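Local coordinates for protein alginate lyase (Paenibacillus sp. FPU-7, PDB 6KFN) that cleaves the polysaccharide alginate, probably by beta-elimination, using a chain wound into a right-handed parallel beta-helix, at residues G24-L29 and T52-G57; Y81-G86 and H103-G108; I114-V119 and G139-G144; F145-Y150 and A180-D185. All coordinates share one frame; numbering follows the deposited sequence. Where two conformers were deposited one is given.

Contact 1 (G24-L29 and T52-G57); sequences GDDIVL and TIRSAG
Asp26 and Arg54 meet over one face of a parallel strand pair because of how each side chain leaves its backbone. The carboxylate of Asp26 is swung opposite its own backbone N (chi1 -170°), while CG of Arg54 sits between the backbone N and the carbonyl carbon (chi1 66°) and the chain then runs extended to NE. The guanidinium grips the carboxylate side-on as a salt bridge, with Arg54 NE 2.9 Å from Asp26 OD1, met on its syn lone pair, and Arg54 NH2 2.9 Å from Asp26 OD2. The two flat groups are nearly coplanar, 27° apart. Val28 covers one face of the guanidinium, its CG2 3.5 Å from Arg54 NH2, and its CG1 packs on Ala56 CB at 3.8 Å. A leucine in place of Arg54 would probably leave the Asp26 carboxylate without its charged mate and free to turn. On the other face, Leu29 CD1 lies 4.0 Å from Ile53 CG1. Five backbone hydrogen bonds zip the strands together, from Thr52 N to Asp25 O through to Ala56 N to Leu29 O, and a water joins Asp25 O to Thr52 OG1. Strand 25-29 lies between strands 4-8 and 51-55, with Asp25 salt-bridged to Arg4. Strand 51-55 passes the ladder on to strand 82-85, and helix 11-19 packs on Ile27 and Ile53, consistent with an N-terminal cap on the beta-helix.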
loop_
_atom_site.group_PDB
_atom_site.type_symbol
_atom_site.label_atom_id
_atom_site.label_comp_id
_atom_site.label_asym_id
_atom_site.label_seq_id
_atom_site.Cartn_x
_atom_site.Cartn_y
_atom_site.Cartn_z
ATOM N N GLY A 24 -6.796 -19.327 -14.634
ATOM C CA GLY A 24 -5.723 -19.755 -15.509
ATOM C C GLY A 24 -5.460 -18.843 -16.692
ATOM O O GLY A 24 -4.521 -19.079 -17.449
ATOM N N ASP A 25 -6.242 -17.785 -16.851
ATOM C CA ASP A 25 -5.969 -16.842 -17.931
ATOM C C ASP A 25 -4.658 -16.096 -17.665
ATOM O O ASP A 25 -4.359 -15.717 -16.536
ATOM C CB ASP A 25 -7.098 -15.829 -18.102
ATOM C CG ASP A 25 -8.300 -16.322 -18.853
ATOM O OD1 ASP A 25 -8.258 -17.457 -19.409
ATOM O OD2 ASP A 25 -9.271 -15.553 -18.928
ATOM N N ASP A 26 -3.944 -15.794 -18.754
ATOM C CA ASP A 26 -2.731 -14.965 -18.755
ATOM C C ASP A 26 -3.005 -13.819 -19.724
ATOM O O ASP A 26 -2.955 -14.021 -20.935
ATOM C CB ASP A 26 -1.554 -15.815 -19.167
ATOM C CG ASP A 26 -0.210 -15.159 -18.984
ATOM O OD1 ASP A 26 -0.112 -14.175 -18.247
ATOM O OD2 ASP A 26 0.778 -15.702 -19.580
ATOM N N ILE A 27 -3.326 -12.655 -19.164
ATOM C CA ILE A 27 -3.633 -11.454 -19.923
ATOM C C ILE A 27 -2.331 -10.655 -20.011
ATOM O O ILE A 27 -1.831 -10.152 -19.005
ATOM C CB ILE A 27 -4.750 -10.650 -19.255
ATOM C CG1 ILE A 27 -6.005 -11.505 -19.082
ATOM C CG2 ILE A 27 -5.012 -9.383 -20.058
ATOM C CD1 ILE A 27 -7.067 -10.840 -18.184
ATOM N N VAL A 28 -1.782 -10.591 -21.230
ATOM C CA VAL A 28 -0.419 -10.125 -21.466
ATOM C C VAL A 28 -0.487 -8.819 -22.239
ATOM O O VAL A 28 -0.949 -8.797 -23.385
ATOM C CB VAL A 28 0.415 -11.171 -22.214
ATOM C CG1 VAL A 28 1.854 -10.694 -22.321
ATOM C CG2 VAL A 28 0.341 -12.547 -21.518
ATOM N N LEU A 29 -0.067 -7.726 -21.606
ATOM C CA LEU A 29 -0.239 -6.389 -22.137
ATOM C C LEU A 29 1.033 -5.889 -22.824
ATOM O O LEU A 29 2.141 -5.978 -22.289
ATOM C CB LEU A 29 -0.641 -5.440 -21.023
ATOM C CG LEU A 29 -1.913 -5.829 -20.267
ATOM C CD1 LEU A 29 -2.319 -4.730 -19.325
ATOM C CD2 LEU A 29 -3.028 -6.176 -21.240
ATOM N N THR A 52 -3.941 -13.897 -14.279
ATOM C CA THR A 52 -2.790 -13.011 -14.363
ATOM C C THR A 52 -3.074 -11.853 -15.311
ATOM O O THR A 52 -3.587 -12.053 -16.410
ATOM C CB THR A 52 -1.563 -13.796 -14.842
ATOM O OG1 THR A 52 -1.303 -14.826 -13.881
ATOM C CG2 THR A 52 -0.321 -12.941 -14.975
ATOM N N ILE A 53 -2.678 -10.646 -14.884
ATOM C CA ILE A 53 -2.527 -9.500 -15.769
ATOM C C ILE A 53 -1.082 -9.039 -15.630
ATOM O O ILE A 53 -0.632 -8.762 -14.523
ATOM C CB ILE A 53 -3.533 -8.401 -15.429
ATOM C CG1 ILE A 53 -3.448 -7.284 -16.504
ATOM C CG2 ILE A 53 -3.552 -8.054 -14.005
ATOM C CD1 ILE A 53 -4.549 -6.272 -16.289
ATOM N N ARG A 54 -0.367 -8.979 -16.748
ATOM C CA ARG A 54 1.052 -8.669 -16.687
ATOM C C ARG A 54 1.492 -7.927 -17.922
ATOM O O ARG A 54 0.865 -7.996 -18.969
ATOM C CB ARG A 54 1.891 -9.932 -16.476
ATOM C CG ARG A 54 1.845 -10.893 -17.646
ATOM C CD ARG A 54 2.649 -12.127 -17.328
ATOM N NE ARG A 54 2.542 -13.132 -18.379
ATOM C CZ ARG A 54 3.365 -13.266 -19.404
ATOM N NH1 ARG A 54 4.416 -12.463 -19.565
ATOM N NH2 ARG A 54 3.139 -14.209 -20.301
ATOM N N SER A 55 2.624 -7.265 -17.804
ATOM C CA SER A 55 3.279 -6.680 -18.942
ATOM C C SER A 55 4.005 -7.795 -19.716
ATOM O O SER A 55 4.557 -8.743 -19.138
ATOM C CB SER A 55 4.229 -5.602 -18.398
ATOM O OG SER A 55 4.794 -4.816 -19.402
ATOM N N ALA A 56 4.036 -7.624 -21.036
ATOM C CA ALA A 56 4.749 -8.563 -21.891
ATOM C C ALA A 56 6.242 -8.557 -21.608
ATOM O O ALA A 56 6.910 -9.570 -21.832
ATOM C CB ALA A 56 4.489 -8.242 -23.377
ATOM N N GLY A 57 6.788 -7.437 -21.148
ATOM C CA GLY A 57 8.196 -7.363 -20.787
ATOM C C GLY A 57 8.431 -6.166 -19.889
ATOM O O GLY A 57 7.522 -5.380 -19.614
HETATM O O HOH W 1 -2.760 -17.079 -14.733
#

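Contact 2 (Y81-G86 and H103-G108)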
loop_
_atom_site.group_PDB
_atom_site.type_symbol
_atom_site.label_atom_id
_atom_site.label_comp_id
_atom_site.label_asym_id
_atom_site.label_seq_id
_atom_site.Cartn_x
_atom_site.Cartn_y
_atom_site.Cartn_z
ATOM N N TYR A 81 -7.311 -14.305 -6.053
ATOM C CA TYR A 81 -6.305 -15.065 -6.791
ATOM C C TYR A 81 -6.011 -14.446 -8.164
ATOM O O TYR A 81 -5.956 -15.144 -9.180
ATOM C CB TYR A 81 -6.666 -16.555 -6.882
ATOM C CG TYR A 81 -6.463 -17.287 -5.584
ATOM C CD1 TYR A 81 -5.157 -17.624 -5.171
ATOM C CD2 TYR A 81 -7.509 -17.669 -4.783
ATOM C CE1 TYR A 81 -4.902 -18.290 -4.011
ATOM C CE2 TYR A 81 -7.241 -18.364 -3.546
ATOM C CZ TYR A 81 -5.946 -18.648 -3.231
ATOM O OH TYR A 81 -5.692 -19.338 -2.050
ATOM N N TRP A 82 -5.730 -13.146 -8.141
ATOM C CA TRP A 82 -5.114 -12.448 -9.248
ATOM C C TRP A 82 -3.626 -12.264 -8.981
ATOM O O TRP A 82 -3.240 -11.898 -7.873
ATOM C CB TRP A 82 -5.739 -11.045 -9.456
ATOM C CG TRP A 82 -7.138 -11.103 -9.975
ATOM C CD1 TRP A 82 -8.250 -11.470 -9.253
ATOM C CD2 TRP A 82 -7.565 -10.882 -11.330
ATOM N NE1 TRP A 82 -9.352 -11.460 -10.058
ATOM C CE2 TRP A 82 -8.964 -11.135 -11.346
ATOM C CE3 TRP A 82 -6.921 -10.477 -12.506
ATOM C CZ2 TRP A 82 -9.715 -10.981 -12.489
ATOM C CZ3 TRP A 82 -7.688 -10.329 -13.642
ATOM C CH2 TRP A 82 -9.058 -10.593 -13.623
ATOM N N ASN A 83 -2.816 -12.451 -10.019
ATOM C CA ASN A 83 -1.411 -12.038 -10.062
ATOM C C ASN A 83 -1.316 -10.849 -11.003
ATOM O O ASN A 83 -1.650 -10.959 -12.180
ATOM C CB ASN A 83 -0.528 -13.164 -10.563
ATOM C CG ASN A 83 -0.456 -14.339 -9.589
ATOM O OD1 ASN A 83 -0.796 -14.199 -8.400
ATOM N ND2 ASN A 83 0.036 -15.471 -10.059
ATOM N N ILE A 84 -0.930 -9.715 -10.437
ATOM C CA ILE A 84 -0.831 -8.436 -11.142
ATOM C C ILE A 84 0.644 -8.077 -11.158
ATOM O O ILE A 84 1.216 -7.810 -10.099
ATOM C CB ILE A 84 -1.679 -7.372 -10.418
ATOM C CG1 ILE A 84 -3.140 -7.815 -10.323
ATOM C CG2 ILE A 84 -1.547 -6.037 -11.123
ATOM C CD1 ILE A 84 -3.935 -7.118 -9.264
ATOM N N THR A 85 1.280 -8.127 -12.343
ATOM C CA THR A 85 2.731 -8.206 -12.411
ATOM C C THR A 85 3.294 -7.251 -13.446
ATOM O O THR A 85 2.897 -7.265 -14.609
ATOM C CB THR A 85 3.159 -9.649 -12.764
ATOM O OG1 THR A 85 2.548 -10.533 -11.831
ATOM C CG2 THR A 85 4.656 -9.776 -12.738
ATOM N N GLY A 86 4.303 -6.474 -13.033
ATOM C CA GLY A 86 5.116 -5.753 -13.988
ATOM C C GLY A 86 4.470 -4.585 -14.662
ATOM O O GLY A 86 4.956 -4.149 -15.686
ATOM N N HIS A 103 -5.898 -13.146 -1.562
ATOM C CA HIS A 103 -4.847 -13.912 -2.219
ATOM C C HIS A 103 -4.436 -13.299 -3.558
ATOM O O HIS A 103 -4.059 -14.005 -4.489
ATOM C CB HIS A 103 -5.200 -15.396 -2.385
ATOM C CG HIS A 103 -5.430 -16.073 -1.083
ATOM N ND1 HIS A 103 -4.402 -16.464 -0.268
ATOM C CD2 HIS A 103 -6.571 -16.437 -0.457
ATOM C CE1 HIS A 103 -4.893 -17.043 0.805
ATOM N NE2 HIS A 103 -6.203 -17.039 0.724
ATOM N N VAL A 104 -4.449 -11.961 -3.617
ATOM C CA VAL A 104 -3.941 -11.216 -4.764
ATOM C C VAL A 104 -2.461 -10.963 -4.537
ATOM O O VAL A 104 -2.043 -10.576 -3.447
ATOM C CB VAL A 104 -4.717 -9.897 -4.906
ATOM C CG1 VAL A 104 -4.133 -9.016 -5.994
ATOM C CG2 VAL A 104 -6.203 -10.153 -5.155
ATOM N N GLN A 105 -1.657 -11.199 -5.582
ATOM C CA GLN A 105 -0.224 -10.936 -5.552
ATOM C C GLN A 105 0.110 -9.830 -6.542
ATOM O O GLN A 105 -0.049 -10.010 -7.749
ATOM C CB GLN A 105 0.553 -12.193 -5.906
ATOM C CG GLN A 105 0.318 -13.348 -4.991
ATOM C CD GLN A 105 1.254 -14.487 -5.265
ATOM O OE1 GLN A 105 2.205 -14.680 -4.555
ATOM N NE2 GLN A 105 1.077 -15.163 -6.357
ATOM N N MET A 106 0.555 -8.709 -6.020
ATOM C CA MET A 106 1.011 -7.563 -6.803
ATOM C C MET A 106 2.546 -7.549 -6.752
ATOM O O MET A 106 3.110 -7.579 -5.659
ATOM C CB MET A 106 0.443 -6.281 -6.204
ATOM C CG MET A 106 -1.033 -6.132 -6.455
ATOM S SD MET A 106 -1.853 -4.907 -5.441
ATOM C CE MET A 106 -2.055 -5.896 -3.940
ATOM N N ASP A 107 3.202 -7.525 -7.912
ATOM C CA ASP A 107 4.650 -7.698 -7.945
ATOM C C ASP A 107 5.215 -6.876 -9.098
ATOM O O ASP A 107 4.720 -6.967 -10.216
ATOM C CB ASP A 107 4.941 -9.200 -8.115
ATOM C CG ASP A 107 6.371 -9.621 -7.874
ATOM O OD1 ASP A 107 7.270 -8.788 -7.812
ATOM O OD2 ASP A 107 6.548 -10.855 -7.631
ATOM N N GLY A 108 6.249 -6.075 -8.835
ATOM C CA GLY A 108 6.918 -5.369 -9.910
ATOM C C GLY A 108 6.120 -4.202 -10.432
ATOM O O GLY A 108 6.256 -3.852 -11.613
HETATM O O HOH W 2 -2.735 -15.163 -6.639
HETATM O O HOH W 3 2.148 -11.044 -9.191
#
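Tyr81 and His103 lie side by side just ahead of the paired strands, their ring planes only 6° apart but slid so that the rings barely overlap. What sits over the Tyr81 ring is the methylene of His103, its CB 3.4 Å from the tyrosine centroid in a CH-pi contact; in return Tyr81 OH lies over the centre of the imidazole. The CB of Tyr81 points away from 103-108, and the ring comes back because CG is turned opposite the carbonyl carbon (chi1 -74°). A serine in place of Tyr81 would probably strip the cover from one face of the His103 ring and leave that ring freer to turn.

Further along, the amides of Asn83 and Gln105 run alongside each other. Gln105 NE2 donates to Asn83 OD1 at 2.9 Å, within its own amide plane but 43° above the carbonyl plane of the acceptor. On the opposite face Ile84 CD1 reaches Val104 CG1 at 3.8 Å and Met106 CG at 4.2 Å, facing the interior beside strands 73-77 and 94-99. Backbone hydrogen bonds such as Ile84 N to Gln105 O (2.8 Å) keep these parallel strands in step.

The outward face is thus polar and partly bridged by water. Asn83 OD1 also accepts from a water shared with His103 O, and a second water links Thr85 OG1 to Gln105 O. Arg131 of the next coil binds both Gln105 OE1 and Asp107, which with the NE2 bond fixes which way round the glutamine amide lies, while the inward side chains Ile84, Val104 and Met106 meet through apolar packing.

Contact 3 (I114-V119 and G139-G144); sequences IGDEGV and GLIEAG
Gly115 and the turn at Ile141-Glu142 are joined first by backbone hydrogen bonds, which dominate this loop-to-loop contact. Gly115 O accepts twice: Ile141 N approaches at 2.8 Å in the carbonyl plane, on a lone pair, and Glu142 N comes in at 3.2 Å, tilted from that plane. On one side of this carbonyl along the chain, Leu140 N donates to Ile114 O at 3.1 Å; on the other, Gly139 N meets a lone pair of Asp116 O at 3.0 Å. Three successive carbonyls are therefore read by four successive amide groups, a dense match between two segments that form no strand pairing here. Gly139 CA adds a C-H contact to Gly115 O.

Apolar contact is slight and leans on backbone atoms. Ile141 CG1 rests 3.6 Å from Gly115 CA, and a side chain at position 115 would be pressed tightly against it, which suits glycine. Leu140 lays its CB and CG over Ile114 O.

The charged side chains meet indirectly. Asp116 OD1 touches Glu142 CB at 3.5 Å, but Glu142, with CG opposite its backbone N (chi1 -161°) and a bend at chi2, carries its own carboxylate away. Asp116 OD1 and Glu142 OE1 end up 5.9 Å apart, and Lys94, salt-bridged to both Asp116 and Glu117, would help to offset the negative charge.

In the fold, 114-119 is the turn between strands 110-114 and 119-122. The loop 139-144 belongs to the corresponding connection of the next coil, between strands 134-136 and 149-151. Gly115 is also backbone-bonded to Ala92, so the turns of adjacent coils of the beta-helix stack on one another.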
loop_
_atom_site.group_PDB
_atom_site.type_symbol
_atom_site.label_atom_id
_atom_site.label_comp_id
_atom_site.label_asym_id
_atom_site.label_seq_id
_atom_site.Cartn_x
_atom_site.Cartn_y
_atom_site.Cartn_z
ATOM N N ILE A 114 -1.174 9.856 -8.598
ATOM C CA ILE A 114 -2.464 9.406 -8.100
ATOM C C ILE A 114 -3.088 10.538 -7.283
ATOM O O ILE A 114 -2.409 11.199 -6.489
ATOM C CB ILE A 114 -2.275 8.137 -7.222
ATOM C CG1 ILE A 114 -1.595 7.007 -8.006
ATOM C CG2 ILE A 114 -3.581 7.682 -6.641
ATOM C CD1 ILE A 114 -2.319 6.552 -9.252
ATOM N N GLY A 115 -4.390 10.755 -7.464
ATOM C CA GLY A 115 -5.050 11.857 -6.767
ATOM C C GLY A 115 -5.095 11.699 -5.247
ATOM O O GLY A 115 -4.821 12.656 -4.508
ATOM N N ASP A 116 -5.488 10.512 -4.778
ATOM C CA ASP A 116 -5.553 10.150 -3.373
ATOM C C ASP A 116 -4.517 9.047 -3.133
ATOM O O ASP A 116 -3.327 9.291 -3.349
ATOM C CB ASP A 116 -6.990 9.762 -2.975
ATOM C CG ASP A 116 -7.980 10.923 -2.998
ATOM O OD1 ASP A 116 -7.630 12.098 -3.174
ATOM O OD2 ASP A 116 -9.188 10.579 -2.786
ATOM N N GLU A 117 -4.955 7.847 -2.709
ATOM C CA GLU A 117 -4.034 6.832 -2.202
ATOM C C GLU A 117 -3.603 5.849 -3.292
ATOM O O GLU A 117 -4.354 5.482 -4.197
ATOM C CB GLU A 117 -4.609 6.116 -0.974
ATOM C CG GLU A 117 -5.776 5.152 -1.184
ATOM C CD GLU A 117 -7.184 5.750 -1.213
ATOM O OE1 GLU A 117 -7.336 6.967 -1.460
ATOM O OE2 GLU A 117 -8.180 4.981 -1.036
ATOM N N GLY A 118 -2.371 5.368 -3.160
ATOM C CA GLY A 118 -1.797 4.486 -4.158
ATOM C C GLY A 118 -2.468 3.126 -4.230
ATOM O O GLY A 118 -2.913 2.705 -5.304
ATOM N N VAL A 119 -2.470 2.418 -3.107
ATOM C CA VAL A 119 -3.028 1.070 -2.996
ATOM C C VAL A 119 -3.906 1.041 -1.764
ATOM O O VAL A 119 -3.478 1.495 -0.699
ATOM C CB VAL A 119 -1.923 0.006 -2.901
ATOM C CG1 VAL A 119 -2.493 -1.412 -2.688
ATOM C CG2 VAL A 119 -1.055 0.045 -4.161
ATOM N N GLY A 139 -1.582 11.672 -3.544
ATOM C CA GLY A 139 -2.151 12.844 -2.929
ATOM C C GLY A 139 -2.109 14.084 -3.779
ATOM O O GLY A 139 -2.159 15.205 -3.231
ATOM N N LEU A 140 -2.116 13.933 -5.110
ATOM C CA LEU A 140 -2.105 15.085 -6.012
ATOM C C LEU A 140 -3.401 15.881 -5.963
ATOM O O LEU A 140 -3.398 17.069 -6.327
ATOM C CB LEU A 140 -1.785 14.654 -7.434
ATOM C CG LEU A 140 -0.428 13.979 -7.652
ATOM C CD1 LEU A 140 -0.261 13.849 -9.153
ATOM C CD2 LEU A 140 0.697 14.752 -6.992
ATOM N N ILE A 141 -4.496 15.268 -5.549
ATOM C CA ILE A 141 -5.791 15.922 -5.444
ATOM C C ILE A 141 -6.122 16.245 -4.000
ATOM O O ILE A 141 -6.558 17.346 -3.683
ATOM C CB ILE A 141 -6.877 15.053 -6.119
ATOM C CG1 ILE A 141 -6.636 14.983 -7.643
ATOM C CG2 ILE A 141 -8.300 15.586 -5.739
ATOM C CD1 ILE A 141 -6.956 16.217 -8.369
ATOM N N GLU A 142 -5.913 15.292 -3.091
ATOM C CA GLU A 142 -6.112 15.530 -1.666
ATOM C C GLU A 142 -4.931 14.993 -0.895
ATOM O O GLU A 142 -4.788 13.773 -0.720
ATOM C CB GLU A 142 -7.421 14.916 -1.177
ATOM C CG GLU A 142 -7.916 15.488 0.118
ATOM C CD GLU A 142 -8.322 16.969 -0.028
ATOM O OE1 GLU A 142 -9.278 17.263 -0.785
ATOM O OE2 GLU A 142 -7.686 17.790 0.636
ATOM N N ALA A 143 -4.067 15.886 -0.410
ATOM C CA ALA A 143 -2.859 15.471 0.281
ATOM C C ALA A 143 -3.181 14.584 1.474
ATOM O O ALA A 143 -2.477 13.610 1.737
ATOM C CB ALA A 143 -2.071 16.694 0.750
ATOM N N GLY A 144 -4.227 14.937 2.210
ATOM C CA GLY A 144 -4.577 14.187 3.403
ATOM C C GLY A 144 -5.174 12.822 3.145
ATOM O O GLY A 144 -5.325 12.051 4.104
#

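Contact 4 (F145-Y150 and A180-D185). With NA (sodium ion), chain B.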
loop_
_atom_site.group_PDB
_atom_site.type_symbol
_atom_site.label_atom_id
_atom_site.label_comp_id
_atom_site.label_asym_id
_atom_site.label_seq_id
_atom_site.Cartn_x
_atom_site.Cartn_y
_atom_site.Cartn_z
ATOM N N PHE A 145 -5.504 12.535 1.898
ATOM C CA PHE A 145 -5.922 11.207 1.420
ATOM C C PHE A 145 -4.845 10.582 0.538
ATOM O O PHE A 145 -5.116 9.704 -0.273
ATOM C CB PHE A 145 -7.238 11.319 0.622
ATOM C CG PHE A 145 -8.427 11.867 1.368
ATOM C CD1 PHE A 145 -8.545 11.832 2.758
ATOM C CD2 PHE A 145 -9.481 12.388 0.650
ATOM C CE1 PHE A 145 -9.657 12.302 3.411
ATOM C CE2 PHE A 145 -10.594 12.896 1.313
ATOM C CZ PHE A 145 -10.673 12.838 2.704
ATOM N N GLY A 146 -3.589 11.045 0.684
ATOM C CA GLY A 146 -2.519 10.678 -0.213
ATOM C C GLY A 146 -1.593 9.595 0.301
ATOM O O GLY A 146 -0.376 9.671 0.078
ATOM N N GLU A 147 -2.137 8.595 0.975
ATOM C CA GLU A 147 -1.299 7.528 1.508
ATOM C C GLU A 147 -0.684 6.721 0.373
ATOM O O GLU A 147 -1.257 6.568 -0.699
ATOM C CB GLU A 147 -2.107 6.587 2.406
ATOM C CG GLU A 147 -2.686 7.252 3.645
ATOM C CD GLU A 147 -3.972 8.025 3.473
ATOM O OE1 GLU A 147 -4.537 8.086 2.374
ATOM O OE2 GLU A 147 -4.441 8.602 4.486
ATOM N N GLY A 148 0.493 6.158 0.638
ATOM C CA GLY A 148 1.053 5.209 -0.303
ATOM C C GLY A 148 0.230 3.929 -0.375
ATOM O O GLY A 148 -0.261 3.531 -1.433
ATOM N N ILE A 149 0.100 3.304 0.790
ATOM C CA ILE A 149 -0.661 2.085 0.984
ATOM C C ILE A 149 -1.588 2.314 2.194
ATOM O O ILE A 149 -1.144 2.763 3.254
ATOM C CB ILE A 149 0.227 0.859 1.207
ATOM C CG1 ILE A 149 1.231 0.722 0.050
ATOM C CG2 ILE A 149 -0.620 -0.390 1.384
ATOM C CD1 ILE A 149 2.242 -0.375 0.236
ATOM N N TYR A 150 -2.851 1.971 2.008
ATOM C CA TYR A 150 -3.920 2.210 2.984
ATOM C C TYR A 150 -4.559 0.846 3.249
ATOM O O TYR A 150 -5.030 0.193 2.312
ATOM C CB TYR A 150 -4.903 3.195 2.383
ATOM C CG TYR A 150 -5.917 3.821 3.292
ATOM C CD1 TYR A 150 -6.884 3.104 3.955
ATOM C CD2 TYR A 150 -5.996 5.180 3.344
ATOM C CE1 TYR A 150 -7.887 3.727 4.687
ATOM C CE2 TYR A 150 -7.004 5.820 4.089
ATOM C CZ TYR A 150 -7.930 5.075 4.764
ATOM O OH TYR A 150 -8.957 5.695 5.421
ATOM N N ALA A 180 2.072 12.035 -0.217
ATOM C CA ALA A 180 1.690 13.193 0.558
ATOM C C ALA A 180 1.252 12.852 1.982
ATOM O O ALA A 180 1.382 13.706 2.878
ATOM C CB ALA A 180 0.543 13.947 -0.123
ATOM N N ALA A 181 0.674 11.684 2.213
ATOM C CA ALA A 181 0.280 11.262 3.541
ATOM C C ALA A 181 1.240 10.175 4.019
ATOM O O ALA A 181 2.374 10.113 3.560
ATOM C CB ALA A 181 -1.211 10.889 3.586
ATOM N N GLU A 182 0.811 9.348 4.988
ATOM C CA GLU A 182 1.723 8.295 5.413
ATOM C C GLU A 182 2.090 7.416 4.231
ATOM O O GLU A 182 1.280 7.135 3.352
ATOM C CB GLU A 182 1.123 7.384 6.495
ATOM C CG GLU A 182 0.753 8.066 7.793
ATOM C CD GLU A 182 -0.643 8.635 7.838
ATOM O OE1 GLU A 182 -1.368 8.653 6.844
ATOM O OE2 GLU A 182 -0.988 9.067 9.006
ATOM N N HIS A 183 3.306 6.886 4.265
ATOM C CA HIS A 183 3.655 5.825 3.326
ATOM C C HIS A 183 2.748 4.632 3.493
ATOM O O HIS A 183 2.301 4.053 2.497
ATOM C CB HIS A 183 5.144 5.469 3.448
ATOM C CG HIS A 183 6.004 6.544 2.893
ATOM N ND1 HIS A 183 7.340 6.338 2.606
ATOM C CD2 HIS A 183 5.685 7.791 2.456
ATOM C CE1 HIS A 183 7.813 7.466 2.103
ATOM N NE2 HIS A 183 6.849 8.361 2.013
ATOM N N ILE A 184 2.465 4.248 4.741
ATOM C CA ILE A 184 1.572 3.145 5.035
ATOM C C ILE A 184 0.693 3.563 6.218
ATOM O O ILE A 184 1.201 3.944 7.268
ATOM C CB ILE A 184 2.281 1.843 5.356
ATOM C CG1 ILE A 184 3.299 1.505 4.244
ATOM C CG2 ILE A 184 1.281 0.704 5.547
ATOM C CD1 ILE A 184 4.245 0.413 4.581
ATOM N N ASP A 185 -0.629 3.481 6.023
ATOM C CA ASP A 185 -1.613 3.780 7.075
ATOM C C ASP A 185 -2.383 2.498 7.318
ATOM O O ASP A 185 -3.092 2.032 6.430
ATOM C CB ASP A 185 -2.494 4.937 6.655
ATOM C CG ASP A 185 -3.357 5.494 7.763
ATOM O OD1 ASP A 185 -3.276 5.010 8.878
ATOM O OD2 ASP A 185 -4.093 6.485 7.467
HETATM NA NA NA B . -3.852 8.836 6.739
HETATM O O HOH W 4 -3.487 9.517 8.981
HETATM O O HOH W 5 -6.271 8.941 6.961
HETATM O O HOH W 6 -3.732 11.194 6.317
#
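Glu147, Glu182 and Asp185 converge on a sodium ion, each giving a single carboxylate oxygen. Glu147 OE2 lies 2.3 Å from the sodium, Glu182 OE1 2.5 Å and Asp185 OD2 2.5 Å. Three waters complete an octahedral shell, each standing across the ion from one carboxylate, and the water opposite Glu147 also donates to Glu182 OE2.

The two glutamates reach the ion alongside each other, their carboxylate planes 11° apart, because both chains bend at chi2 (82° in Glu147, 88° in Glu182). Asp185 comes from the strand that begins just after Glu182. The backbones beneath fix these starting points: Gly148 N donates to Glu182 O at 3.0 Å, Ile149 N to His183 O at 2.9 Å, and Asp185 N to Ile149 O at 2.9 Å. At Gly148 a side chain would run into His183 O, so glycine lets the coils come this close. Ile149 and Ile184 turn to the other face, against strand 169-171.

Lys187 and Lys218 bind OD2 and OD1 of Asp185. Three carboxylates gathered in a buried setting would repel one another, and the sodium, with these lysines, probably balances their charge and ties two adjacent coils together.

How the contacts relate
All four contacts join adjacent coils of the beta-helix, but on different walls and at different depths. Contacts 1 and 2 follow one another in a single run of parallel strands: 51-55 and 82-85 are neighbours, linked by Ile53 N to Asn83 O, so both have an apolar inner face and a polar outer one, with a salt bridge in contact 1 and amides, rings and waters in contact 2. Contacts 3 and 4 lie about 8 Å apart, centre to centre, and touch where strand 119-122 pairs with 149-151. Contact 3 is a partly exposed turn held by backbone bonds, whereas contact 4 is buried and is the one built round a metal.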